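Local coordinates for protein hydrolase, haloacid dehalogenase-like family (PDB 2I6X) that is probably a hydrolase of the haloacid dehalogenase (HAD) superfamily, with no specific substrate established, at residues 116-121 against 142-147; 107-112 against 131-136; 148-151 against 155-158. All coordinates share one frame; numbering follows the deposited sequence. Where two conformers were deposited one is given.

How the interactions relate
All three contacts lie in the Rossmann-like HAD core, around its parallel sheet. Interactions 1 and 2 alternate along the chain: strand 106-111, helix 115-121, the loop segment 131-136, then 142-147 at the end of strand 139-142. Their centres are 11 Å apart, and backbone bonds Ser143 N to Ser111 O and Ala121 O to Leu133 N tie them together. Interaction 3 follows in series, 14 Å from interaction 1 and 16 Å from interaction 2 (between centres). It carries Lys150, which bonds to Leu110 O, while Asn112 ND2 reaches Lys150 O. Interactions 1 and 2 thus share one crossover, while interaction 3 brings Lys150 to the end of strand 106-111, probably at the HAD active site.

Interaction 1: 116-121 against 142-147; sequences YVLDLA and ASCQMG
Leu118 projects from helix 115-121 and inserts one methyl, CD1, among Ala142, just before the short helix 143-146, and Cys144 and Gln145 within it. Leu118 alone makes the contact from 116-121, giving 69 of the 115 Å² buried between the two segments. With CD1 anti to CA (chi2 -175°), the side chain is stretched to its full length, and CD1 is the branch that does the touching. Cys144 SG comes closest, 3.7 Å from Leu118 CD1. The methyl of Ala142 meets the same carbon methyl to methyl, CB to CD1 at 4.0 Å, from a clearly different direction. Gln145 supplies the third wall: its chain runs extended as far as CD, and its amide is turned broadside to the leucine, with Leu118 CD1 lying 4.0 Å from Gln145 CD. Leu118 CD1 is also 4.1 Å from Gln145 NE2, so the methyl sits over the flat of the amide. Ala142 sits at the N-cap position, and its carbonyl O accepts the N-H of Gln145 (2.8 Å from O to N) in the helix's first turn. Ser143, between the touching residues, turns its hydroxyl to Glu53 O and Thr113 N instead. Beside this contact, Leu118 also packs on Thr113 in the loop before its helix. No hydrogen bond crosses between the two segments. Cohesion therefore rests on dispersion between one methyl and a sulfur, a methyl and an amide plane, a small, partly buried apolar junction with Gln145 on its solvent-exposed side.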
loop_
_atom_site.group_PDB
_atom_site.type_symbol
_atom_site.label_atom_id
_atom_site.label_comp_id
_atom_site.label_asym_id
_atom_site.label_seq_id
_atom_site.Cartn_x
_atom_site.Cartn_y
_atom_site.Cartn_z
ATOM N N TYR A 116 9.344 -3.698 -5.481
ATOM C CA TYR A 116 9.301 -3.022 -6.781
ATOM C C TYR A 116 8.575 -1.686 -6.652
ATOM O O TYR A 116 9.091 -0.653 -7.076
ATOM C CB TYR A 116 8.597 -3.870 -7.849
ATOM C CG TYR A 116 9.154 -5.259 -8.037
ATOM C CD1 TYR A 116 10.319 -5.475 -8.779
ATOM C CD2 TYR A 116 8.514 -6.371 -7.470
ATOM C CE1 TYR A 116 10.828 -6.758 -8.944
ATOM C CE2 TYR A 116 9.018 -7.646 -7.639
ATOM C CZ TYR A 116 10.169 -7.836 -8.372
ATOM O OH TYR A 116 10.652 -9.108 -8.533
ATOM N N VAL A 117 7.384 -1.709 -6.064
ATOM C CA VAL A 117 6.606 -0.489 -5.900
ATOM C C VAL A 117 7.377 0.481 -5.002
ATOM O O VAL A 117 7.426 1.676 -5.256
ATOM C CB VAL A 117 5.168 -0.791 -5.376
ATOM C CG1 VAL A 117 4.410 0.499 -5.030
ATOM C CG2 VAL A 117 4.396 -1.554 -6.440
ATOM N N LEU A 118 8.016 -0.065 -3.977
ATOM C CA LEU A 118 8.843 0.724 -3.088
ATOM C C LEU A 118 10.051 1.341 -3.788
ATOM O O LEU A 118 10.379 2.497 -3.509
ATOM C CB LEU A 118 9.277 -0.105 -1.886
ATOM C CG LEU A 118 8.253 -0.228 -0.765
ATOM C CD1 LEU A 118 8.896 -0.979 0.408
ATOM C CD2 LEU A 118 7.733 1.162 -0.344
ATOM N N ASP A 119 10.703 0.594 -4.684
ATOM C CA ASP A 119 11.741 1.167 -5.516
ATOM C C ASP A 119 11.188 2.373 -6.314
ATOM O O ASP A 119 11.848 3.418 -6.406
ATOM C CB ASP A 119 12.387 0.107 -6.434
ATOM C CG ASP A 119 13.305 -0.903 -5.665
ATOM O OD1 ASP A 119 13.536 -0.754 -4.434
ATOM O OD2 ASP A 119 13.800 -1.884 -6.294
ATOM N N LEU A 120 9.985 2.246 -6.871
ATOM C CA LEU A 120 9.384 3.353 -7.619
ATOM C C LEU A 120 9.070 4.538 -6.703
ATOM O O LEU A 120 9.405 5.690 -7.004
ATOM C CB LEU A 120 8.112 2.928 -8.380
ATOM C CG LEU A 120 7.326 4.144 -8.940
ATOM C CD1 LEU A 120 8.136 4.990 -9.917
ATOM C CD2 LEU A 120 5.971 3.769 -9.524
ATOM N N ALA A 121 8.425 4.229 -5.588
ATOM C CA ALA A 121 7.987 5.221 -4.611
ATOM C C ALA A 121 9.118 6.021 -3.969
ATOM O O ALA A 121 8.902 7.146 -3.550
ATOM C CB ALA A 121 7.120 4.558 -3.535
ATOM N N ALA A 142 5.589 -0.526 5.821
ATOM C CA ALA A 142 5.470 -1.339 4.604
ATOM C C ALA A 142 5.619 -2.809 4.923
ATOM O O ALA A 142 6.649 -3.220 5.445
ATOM C CB ALA A 142 6.531 -0.928 3.580
ATOM N N SER A 143 4.600 -3.593 4.575
ATOM C CA SER A 143 4.571 -5.025 4.853
ATOM C C SER A 143 5.903 -5.751 4.610
ATOM O O SER A 143 6.410 -6.438 5.498
ATOM C CB SER A 143 3.442 -5.687 4.060
ATOM O OG SER A 143 3.706 -5.643 2.678
ATOM N N CYS A 144 6.485 -5.574 3.430
ATOM C CA CYS A 144 7.732 -6.274 3.079
ATOM C C CYS A 144 8.946 -5.803 3.877
ATOM O O CYS A 144 9.933 -6.531 3.977
ATOM C CB CYS A 144 8.020 -6.217 1.560
ATOM S SG CYS A 144 8.100 -4.541 0.843
ATOM N N GLN A 145 8.886 -4.602 4.446
ATOM C CA GLN A 145 9.984 -4.167 5.315
ATOM C C GLN A 145 9.830 -4.737 6.731
ATOM O O GLN A 145 10.778 -4.783 7.485
ATOM C CB GLN A 145 10.087 -2.636 5.344
ATOM C CG GLN A 145 10.341 -2.033 3.971
ATOM C CD GLN A 145 10.560 -0.518 3.974
ATOM O OE1 GLN A 145 9.758 0.262 4.516
ATOM N NE2 GLN A 145 11.652 -0.096 3.342
HETATM N N MSE A 146 8.625 -5.174 7.084
HETATM C CA MSE A 146 8.328 -5.482 8.461
HETATM C C MSE A 146 8.258 -6.986 8.722
HETATM O O MSE A 146 8.312 -7.427 9.865
HETATM C CB MSE A 146 7.029 -4.790 8.858
HETATM C CG MSE A 146 7.102 -3.277 8.814
HETATM SE SE MSE A 146 5.335 -2.447 8.946
HETATM C CE MSE A 146 5.171 -2.445 10.907
ATOM N N GLY A 147 8.166 -7.762 7.648
ATOM C CA GLY A 147 7.881 -9.176 7.750
ATOM C C GLY A 147 6.471 -9.457 8.272
ATOM O O GLY A 147 6.251 -10.495 8.887
#

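Interaction 2: 107-112 against 131-136; sequences LFLLSN and RTLDSF
Strand 106-111 of the parallel core sheet and the loop that leads into the neighbouring strand 139-142 meet through Leu109 and Leu133, and through Leu107 and Phe136. With CG anti to the backbone N (chi1 -170°), Leu109 extends CD2 toward the loop, where it touches Leu133 CD2 at 3.8 Å, two methyls on side chains that cross at about a right angle. Two residues earlier on the same side of the strand, Leu107 CD1 lies 3.8 Å from Phe136 O. That contact is to the backbone carbonyl, while the Phe136 ring leads away from the strand. One face of this ring instead carries Arg131 NH1, 3.4 Å above its plane and offset toward the rim. Ser135 OG holds the guanidinium there: lying close to its plane, it takes N-H groups from both Arg131 NE (3.0 Å) and NH1 (3.2 Å). Ser135 OG in turn bonds to Thr132 O at 2.7 Å, and Arg131 NH2 forms a salt bridge with Asp99. This packing belongs to the crossover strand 106-111, helix 115-121, strand 139-142, with the return loop lying against the first strand: the beta-alpha-beta unit repeated in the Rossmann-like HAD core.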
loop_
_atom_site.group_PDB
_atom_site.type_symbol
_atom_site.label_atom_id
_atom_site.label_comp_id
_atom_site.label_asym_id
_atom_site.label_seq_id
_atom_site.Cartn_x
_atom_site.Cartn_y
_atom_site.Cartn_z
ATOM N N LEU A 107 0.986 11.851 10.343
ATOM C CA LEU A 107 0.562 11.143 9.152
ATOM C C LEU A 107 1.409 9.916 8.958
ATOM O O LEU A 107 2.629 9.966 9.080
ATOM C CB LEU A 107 0.707 12.042 7.919
ATOM C CG LEU A 107 -0.076 13.349 7.971
ATOM C CD1 LEU A 107 0.188 14.171 6.734
ATOM C CD2 LEU A 107 -1.585 13.101 8.176
ATOM N N PHE A 108 0.751 8.806 8.647
ATOM C CA PHE A 108 1.410 7.521 8.501
ATOM C C PHE A 108 0.880 6.791 7.276
ATOM O O PHE A 108 -0.245 7.008 6.865
ATOM C CB PHE A 108 1.203 6.700 9.768
ATOM C CG PHE A 108 1.669 7.410 11.006
ATOM C CD1 PHE A 108 3.015 7.360 11.388
ATOM C CD2 PHE A 108 0.776 8.164 11.766
ATOM C CE1 PHE A 108 3.455 8.047 12.508
ATOM C CE2 PHE A 108 1.209 8.830 12.902
ATOM C CZ PHE A 108 2.548 8.772 13.272
ATOM N N LEU A 109 1.724 5.957 6.681
ATOM C CA LEU A 109 1.291 5.031 5.650
ATOM C C LEU A 109 1.340 3.596 6.197
ATOM O O LEU A 109 2.339 3.183 6.799
ATOM C CB LEU A 109 2.150 5.172 4.388
ATOM C CG LEU A 109 1.672 4.426 3.128
ATOM C CD1 LEU A 109 0.656 5.240 2.323
ATOM C CD2 LEU A 109 2.874 4.002 2.236
ATOM N N LEU A 110 0.257 2.844 6.017
ATOM C CA LEU A 110 0.303 1.424 6.346
ATOM C C LEU A 110 -0.134 0.663 5.096
ATOM O O LEU A 110 -1.300 0.666 4.714
ATOM C CB LEU A 110 -0.535 1.048 7.581
ATOM C CG LEU A 110 -0.616 -0.451 7.892
ATOM C CD1 LEU A 110 0.761 -0.954 8.248
ATOM C CD2 LEU A 110 -1.652 -0.824 9.006
ATOM N N SER A 111 0.828 -0.034 4.502
ATOM C CA SER A 111 0.640 -0.560 3.172
ATOM C C SER A 111 1.154 -1.982 3.001
ATOM O O SER A 111 2.270 -2.287 3.408
ATOM C CB SER A 111 1.318 0.395 2.180
ATOM O OG SER A 111 1.395 -0.187 0.919
ATOM N N ASN A 112 0.323 -2.847 2.414
ATOM C CA ASN A 112 0.822 -4.109 1.845
ATOM C C ASN A 112 1.402 -3.810 0.479
ATOM O O ASN A 112 0.683 -3.403 -0.435
ATOM C CB ASN A 112 -0.245 -5.190 1.707
ATOM C CG ASN A 112 -0.585 -5.842 3.004
ATOM O OD1 ASN A 112 0.038 -5.598 4.041
ATOM N ND2 ASN A 112 -1.596 -6.685 2.968
ATOM N N ARG A 131 8.927 14.333 -5.329
ATOM C CA ARG A 131 8.906 14.064 -3.909
ATOM C C ARG A 131 8.768 12.579 -3.651
ATOM O O ARG A 131 8.023 11.882 -4.353
ATOM C CB ARG A 131 7.833 14.902 -3.220
ATOM C CG ARG A 131 8.364 16.309 -2.928
ATOM C CD ARG A 131 7.520 17.094 -1.982
ATOM N NE ARG A 131 7.244 16.367 -0.746
ATOM C CZ ARG A 131 6.288 16.713 0.106
ATOM N NH1 ARG A 131 6.080 15.993 1.181
ATOM N NH2 ARG A 131 5.535 17.791 -0.119
ATOM N N THR A 132 9.525 12.085 -2.676
ATOM C CA THR A 132 9.511 10.669 -2.370
ATOM C C THR A 132 8.311 10.395 -1.489
ATOM O O THR A 132 7.798 11.299 -0.818
ATOM C CB THR A 132 10.798 10.202 -1.648
ATOM O OG1 THR A 132 11.018 11.012 -0.483
ATOM C CG2 THR A 132 12.008 10.316 -2.561
ATOM N N LEU A 133 7.863 9.144 -1.507
ATOM C CA LEU A 133 6.748 8.702 -0.712
ATOM C C LEU A 133 7.000 8.951 0.772
ATOM O O LEU A 133 6.098 9.397 1.503
ATOM C CB LEU A 133 6.518 7.222 -0.973
ATOM C CG LEU A 133 5.399 6.553 -0.185
ATOM C CD1 LEU A 133 4.070 6.956 -0.782
ATOM C CD2 LEU A 133 5.571 5.049 -0.159
ATOM N N ASP A 134 8.227 8.683 1.204
ATOM C CA ASP A 134 8.599 8.810 2.599
ATOM C C ASP A 134 8.441 10.266 3.082
ATOM O O ASP A 134 8.150 10.523 4.251
ATOM C CB ASP A 134 10.026 8.286 2.793
ATOM C CG ASP A 134 10.191 7.499 4.070
ATOM O OD1 ASP A 134 10.377 6.257 4.013
ATOM O OD2 ASP A 134 10.131 8.128 5.144
ATOM N N SER A 135 8.603 11.214 2.174
ATOM C CA SER A 135 8.512 12.628 2.535
ATOM C C SER A 135 7.111 13.163 2.919
ATOM O O SER A 135 7.000 14.292 3.364
ATOM C CB SER A 135 9.099 13.499 1.419
ATOM O OG SER A 135 8.140 13.715 0.396
ATOM N N PHE A 136 6.045 12.387 2.728
ATOM C CA PHE A 136 4.693 12.855 3.107
ATOM C C PHE A 136 4.275 12.351 4.489
ATOM O O PHE A 136 3.288 12.821 5.050
ATOM C CB PHE A 136 3.641 12.431 2.082
ATOM C CG PHE A 136 3.803 13.078 0.738
ATOM C CD1 PHE A 136 3.171 14.280 0.446
ATOM C CD2 PHE A 136 4.584 12.478 -0.246
ATOM C CE1 PHE A 136 3.335 14.887 -0.825
ATOM C CE2 PHE A 136 4.747 13.067 -1.493
ATOM C CZ PHE A 136 4.117 14.269 -1.792
#

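Interaction 3: 148-151 against 155-158; sequences KYKP and IFLE
The Phe156 ring is met obliquely, at CE2, by two atoms of the preceding loop: Lys150 CG at 4.0 Å, its side chain crossing the phenylalanine at about a right angle, and Pro151 O, farther off. Phe172 packs edge-to-face with Phe156, and Thr182, Leu186 and Phe188 also touch its side chain. A second flat group, the Glu158 carboxylate, receives Lys148 NZ nearly in line with its C-O bond, 2.7 Å from OE1, in a salt bridge. Lys148 runs extended alongside the helix until a bend at its last torsion (chi4 89°) turns NZ to this oxygen, and Lys148 CD also passes OE1 at 3.3 Å. Between the two ends sits Ile155, which fills the bend of the loop. Its CB faces Lys148 CB at 3.8 Å, its CG2 touches Lys150 CG at 3.7 Å, and its CD1, with CG1 anti to the backbone N (chi1 -159°), reaches Lys148 O at 3.6 Å. Lys148, side chain and carbonyl, thus lies on one side of Ile155, and Lys150 on another. Of the Lys150 side chain, the aliphatic part packs on the helix; NZ leads away to a salt bridge with Asp174, with a long, weak ion pair to Asp11. A cis peptide joins Lys150 to Pro151, whose carbonyl bonds to Thr182 OG1. Lys150, the following Pro151 and helix 153-163 are consistent with HAD motif III, whose basic residue approaches the acidic residues at the ends of the core strands.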
loop_
_atom_site.group_PDB
_atom_site.type_symbol
_atom_site.label_atom_id
_atom_site.label_comp_id
_atom_site.label_asym_id
_atom_site.label_seq_id
_atom_site.Cartn_x
_atom_site.Cartn_y
_atom_site.Cartn_z
ATOM N N LYS A 148 5.520 -8.540 8.049
ATOM C CA LYS A 148 4.135 -8.744 8.493
ATOM C C LYS A 148 3.208 -8.127 7.449
ATOM O O LYS A 148 3.656 -7.354 6.596
ATOM C CB LYS A 148 3.845 -8.101 9.864
ATOM C CG LYS A 148 4.829 -8.379 10.988
ATOM C CD LYS A 148 4.487 -7.551 12.201
ATOM C CE LYS A 148 5.039 -8.185 13.479
ATOM N NZ LYS A 148 6.413 -7.766 13.850
ATOM N N TYR A 149 1.921 -8.454 7.510
ATOM C CA TYR A 149 0.999 -8.018 6.466
ATOM C C TYR A 149 -0.374 -7.887 7.030
ATOM O O TYR A 149 -0.773 -8.651 7.882
ATOM C CB TYR A 149 0.999 -8.974 5.239
ATOM C CG TYR A 149 0.733 -10.435 5.577
ATOM C CD1 TYR A 149 1.778 -11.275 6.045
ATOM C CD2 TYR A 149 -0.546 -10.990 5.442
ATOM C CE1 TYR A 149 1.550 -12.619 6.373
ATOM C CE2 TYR A 149 -0.783 -12.347 5.787
ATOM C CZ TYR A 149 0.273 -13.143 6.242
ATOM O OH TYR A 149 0.055 -14.478 6.570
ATOM N N LYS A 150 -1.095 -6.899 6.542
ATOM C CA LYS A 150 -2.518 -6.779 6.797
ATOM C C LYS A 150 -3.209 -7.963 6.118
ATOM O O LYS A 150 -2.761 -8.410 5.072
ATOM C CB LYS A 150 -3.034 -5.482 6.206
ATOM C CG LYS A 150 -2.419 -4.257 6.816
ATOM C CD LYS A 150 -3.011 -2.963 6.217
ATOM C CE LYS A 150 -2.461 -2.735 4.831
ATOM N NZ LYS A 150 -3.092 -1.562 4.201
ATOM N N PRO A 151 -4.321 -8.437 6.689
ATOM C CA PRO A 151 -5.022 -7.853 7.844
ATOM C C PRO A 151 -4.654 -8.379 9.239
ATOM O O PRO A 151 -5.436 -8.235 10.165
ATOM C CB PRO A 151 -6.500 -8.165 7.532
ATOM C CG PRO A 151 -6.446 -9.472 6.719
ATOM C CD PRO A 151 -5.029 -9.617 6.165
ATOM N N ILE A 155 0.799 -6.391 12.463
ATOM C CA ILE A 155 1.338 -5.239 11.733
ATOM C C ILE A 155 0.761 -3.915 12.303
ATOM O O ILE A 155 1.494 -2.940 12.473
ATOM C CB ILE A 155 1.183 -5.357 10.173
ATOM C CG1 ILE A 155 2.201 -4.414 9.476
ATOM C CG2 ILE A 155 -0.325 -5.162 9.721
ATOM C CD1 ILE A 155 2.192 -4.382 7.918
ATOM N N PHE A 156 -0.530 -3.898 12.622
ATOM C CA PHE A 156 -1.122 -2.786 13.373
ATOM C C PHE A 156 -0.432 -2.529 14.716
ATOM O O PHE A 156 -0.193 -1.359 15.087
ATOM C CB PHE A 156 -2.611 -3.013 13.589
ATOM C CG PHE A 156 -3.430 -2.933 12.307
ATOM C CD1 PHE A 156 -4.056 -1.745 11.940
ATOM C CD2 PHE A 156 -3.557 -4.042 11.478
ATOM C CE1 PHE A 156 -4.821 -1.658 10.758
ATOM C CE2 PHE A 156 -4.322 -3.984 10.272
ATOM C CZ PHE A 156 -4.952 -2.791 9.910
ATOM N N LEU A 157 -0.121 -3.607 15.439
ATOM C CA LEU A 157 0.456 -3.470 16.762
ATOM C C LEU A 157 1.907 -2.939 16.737
ATOM O O LEU A 157 2.282 -2.120 17.580
ATOM C CB LEU A 157 0.322 -4.779 17.567
ATOM C CG LEU A 157 -1.108 -5.318 17.812
ATOM C CD1 LEU A 157 -1.052 -6.573 18.648
ATOM C CD2 LEU A 157 -1.972 -4.342 18.533
ATOM N N GLU A 158 2.705 -3.396 15.769
ATOM C CA GLU A 158 4.043 -2.864 15.576
ATOM C C GLU A 158 3.972 -1.344 15.325
ATOM O O GLU A 158 4.681 -0.573 15.985
ATOM C CB GLU A 158 4.773 -3.597 14.445
ATOM C CG GLU A 158 6.267 -3.248 14.387
ATOM C CD GLU A 158 7.066 -4.044 13.345
ATOM O OE1 GLU A 158 6.703 -5.207 13.096
ATOM O OE2 GLU A 158 8.074 -3.528 12.793
#